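Local atomic coordinates of erythrocyte membrane protein 1 (PDB entry 2XU0), a protein that probably binds host cell receptors as a parasite adhesin of the infected red-cell surface, represented here by its N-terminal segment and first Duffy-binding-like domain, which take part in rosetting. Residues F196-D201 against F312-E317. The protein carries 10 engineered substitutions. Residues are numbered along the deposited sequence; the frame is centred on the assembly and turned at random.
Sequences FADIGD and FLRWFE
Asp198 OD1 is gripped from opposite faces of its carboxylate by two donors of helix 311-338: Arg314 NH2 at 2.9 Å, on the anti side, and the indole NE1 of Trp315 at 3.1 Å, on the syn side. The indole and carboxylate planes stand 79° apart, and the oxygen lies at the ring edge, where the one N-H of the indole can serve a buried acceptor while the Trp315 side chain also touches Pro132. Gln311 NE2 also bonds OD1, and Arg134 forms a salt bridge with OD2, which should favour the charged carboxylate. One turn on, Asp201 OD2 takes both terminal nitrogens of Arg314 end-on, NH1 at 2.8 Å and NH2 at 2.9 Å, from the same face of its carboxylate. Arginine suits this place because its flat head can serve several acceptors around its rim: Arg314 NE donates to a water oxygen at 2.9 Å, and NH1 also reaches the carbonyl of Val309. A bend at chi3 (-41°) turns the head so that one face of its guanidinium meets the small side chain of Ala197, with Ala197 CB 3.3 Å from Arg314 NE. With 11.3 Å between the local axes, polar side chains bridge two roughly antiparallel helix segments (152°). Such a buried salt-bridge network ties together helices 186-204 and 311-338 within the helical core of this Duffy-binding-like domain.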
loop_
_atom_site.group_PDB
_atom_site.type_symbol
_atom_site.label_atom_id
_atom_site.label_comp_id
_atom_site.label_asym_id
_atom_site.label_seq_id
_atom_site.Cartn_x
_atom_site.Cartn_y
_atom_site.Cartn_z
ATOM N N PHE A 196 -8.470 -0.142 4.740
ATOM C CA PHE A 196 -9.261 0.676 5.674
ATOM C C PHE A 196 -9.037 2.149 5.350
ATOM O O PHE A 196 -9.999 2.941 5.302
ATOM C CB PHE A 196 -8.769 0.420 7.100
ATOM C CG PHE A 196 -9.443 1.204 8.195
ATOM C CD1 PHE A 196 -10.794 1.024 8.474
ATOM C CD2 PHE A 196 -8.697 2.012 9.049
ATOM C CE1 PHE A 196 -11.390 1.651 9.586
ATOM C CE2 PHE A 196 -9.290 2.657 10.144
ATOM C CZ PHE A 196 -10.636 2.500 10.386
ATOM N N ALA A 197 -7.765 2.510 5.145
ATOM C CA ALA A 197 -7.369 3.898 4.786
ATOM C C ALA A 197 -7.926 4.337 3.403
ATOM O O ALA A 197 -8.451 5.441 3.285
ATOM C CB ALA A 197 -5.858 4.038 4.831
ATOM N N ASP A 198 -7.883 3.449 2.397
ATOM C CA ASP A 198 -8.456 3.748 1.081
ATOM C C ASP A 198 -9.984 3.912 1.168
ATOM O O ASP A 198 -10.529 4.817 0.537
ATOM C CB ASP A 198 -8.060 2.679 0.026
ATOM C CG ASP A 198 -6.642 2.805 -0.522
ATOM O OD1 ASP A 198 -6.046 3.900 -0.402
ATOM O OD2 ASP A 198 -6.137 1.820 -1.087
ATOM N N ILE A 199 -10.672 3.056 1.982
ATOM C CA ILE A 199 -12.127 3.131 2.201
ATOM C C ILE A 199 -12.495 4.450 2.820
ATOM O O ILE A 199 -13.448 5.102 2.376
ATOM C CB ILE A 199 -12.697 1.903 2.982
ATOM C CG1 ILE A 199 -12.683 0.639 2.051
ATOM C CG2 ILE A 199 -14.130 2.205 3.458
ATOM C CD1 ILE A 199 -12.710 -0.797 2.796
ATOM N N GLY A 200 -11.745 4.848 3.833
ATOM C CA GLY A 200 -11.940 6.154 4.472
ATOM C C GLY A 200 -11.798 7.291 3.477
ATOM O O GLY A 200 -12.602 8.231 3.493
ATOM N N ASP A 201 -10.792 7.190 2.564
ATOM C CA ASP A 201 -10.653 8.233 1.532
ATOM C C ASP A 201 -11.775 8.218 0.508
ATOM O O ASP A 201 -12.174 9.281 0.051
ATOM C CB ASP A 201 -9.246 8.267 0.899
ATOM C CG ASP A 201 -8.212 8.864 1.842
ATOM O OD1 ASP A 201 -8.619 9.479 2.864
ATOM O OD2 ASP A 201 -7.008 8.629 1.627
ATOM N N PHE A 312 -1.297 9.561 -1.194
ATOM C CA PHE A 312 -0.095 9.453 -2.015
ATOM C C PHE A 312 1.064 8.836 -1.194
ATOM O O PHE A 312 1.797 8.001 -1.705
ATOM C CB PHE A 312 0.314 10.846 -2.602
ATOM C CG PHE A 312 1.744 10.819 -3.105
ATOM C CD1 PHE A 312 2.079 10.109 -4.257
ATOM C CD2 PHE A 312 2.773 11.388 -2.356
ATOM C CE1 PHE A 312 3.417 9.943 -4.633
ATOM C CE2 PHE A 312 4.107 11.247 -2.753
ATOM C CZ PHE A 312 4.418 10.540 -3.901
ATOM N N LEU A 313 1.255 9.284 0.057
ATOM C CA LEU A 313 2.315 8.758 0.929
ATOM C C LEU A 313 2.091 7.267 1.267
ATOM O O LEU A 313 3.045 6.482 1.306
ATOM C CB LEU A 313 2.430 9.612 2.224
ATOM C CG LEU A 313 2.844 11.073 1.985
ATOM C CD1 LEU A 313 2.817 11.869 3.273
ATOM C CD2 LEU A 313 4.217 11.170 1.241
ATOM N N ARG A 314 0.844 6.896 1.518
ATOM C CA ARG A 314 0.457 5.506 1.790
ATOM C C ARG A 314 0.723 4.659 0.554
ATOM O O ARG A 314 1.260 3.589 0.690
ATOM C CB ARG A 314 -1.036 5.410 2.085
ATOM C CG ARG A 314 -1.472 6.105 3.356
ATOM C CD ARG A 314 -2.860 5.663 3.751
ATOM N NE ARG A 314 -3.819 5.523 2.640
ATOM C CZ ARG A 314 -4.860 6.320 2.436
ATOM N NH1 ARG A 314 -5.028 7.407 3.172
ATOM N NH2 ARG A 314 -5.703 6.073 1.450
ATOM N N TRP A 315 0.366 5.150 -0.648
ATOM C CA TRP A 315 0.577 4.386 -1.876
ATOM C C TRP A 315 2.028 4.192 -2.230
ATOM O O TRP A 315 2.386 3.125 -2.713
ATOM C CB TRP A 315 -0.172 5.004 -3.063
ATOM C CG TRP A 315 -1.678 4.926 -2.998
ATOM C CD1 TRP A 315 -2.445 4.212 -2.113
ATOM C CD2 TRP A 315 -2.580 5.425 -4.005
ATOM N NE1 TRP A 315 -3.784 4.325 -2.456
ATOM C CE2 TRP A 315 -3.889 5.034 -3.631
ATOM C CE3 TRP A 315 -2.405 6.170 -5.187
ATOM C CZ2 TRP A 315 -5.026 5.409 -4.379
ATOM C CZ3 TRP A 315 -3.530 6.568 -5.908
ATOM C CH2 TRP A 315 -4.820 6.198 -5.500
ATOM N N PHE A 316 2.868 5.217 -1.986
ATOM C CA PHE A 316 4.285 5.152 -2.273
ATOM C C PHE A 316 4.944 4.180 -1.267
ATOM O O PHE A 316 5.836 3.434 -1.647
ATOM C CB PHE A 316 4.878 6.593 -2.189
ATOM C CG PHE A 316 6.254 6.852 -2.766
ATOM C CD1 PHE A 316 6.940 5.857 -3.467
ATOM C CD2 PHE A 316 6.882 8.089 -2.583
ATOM C CE1 PHE A 316 8.217 6.101 -4.004
ATOM C CE2 PHE A 316 8.169 8.321 -3.089
ATOM C CZ PHE A 316 8.819 7.339 -3.816
ATOM N N GLU A 317 4.495 4.176 0.003
ATOM C CA GLU A 317 5.036 3.261 1.020
ATOM C C GLU A 317 4.658 1.809 0.630
ATOM O O GLU A 317 5.490 0.916 0.717
ATOM C CB GLU A 317 4.510 3.631 2.434
ATOM C CG GLU A 317 5.022 2.743 3.553
ATOM C CD GLU A 317 4.310 1.417 3.767
ATOM O OE1 GLU A 317 3.152 1.265 3.315
ATOM O OE2 GLU A 317 4.937 0.511 4.359
HETATM O O HOH W 1 -3.742 2.845 1.520
#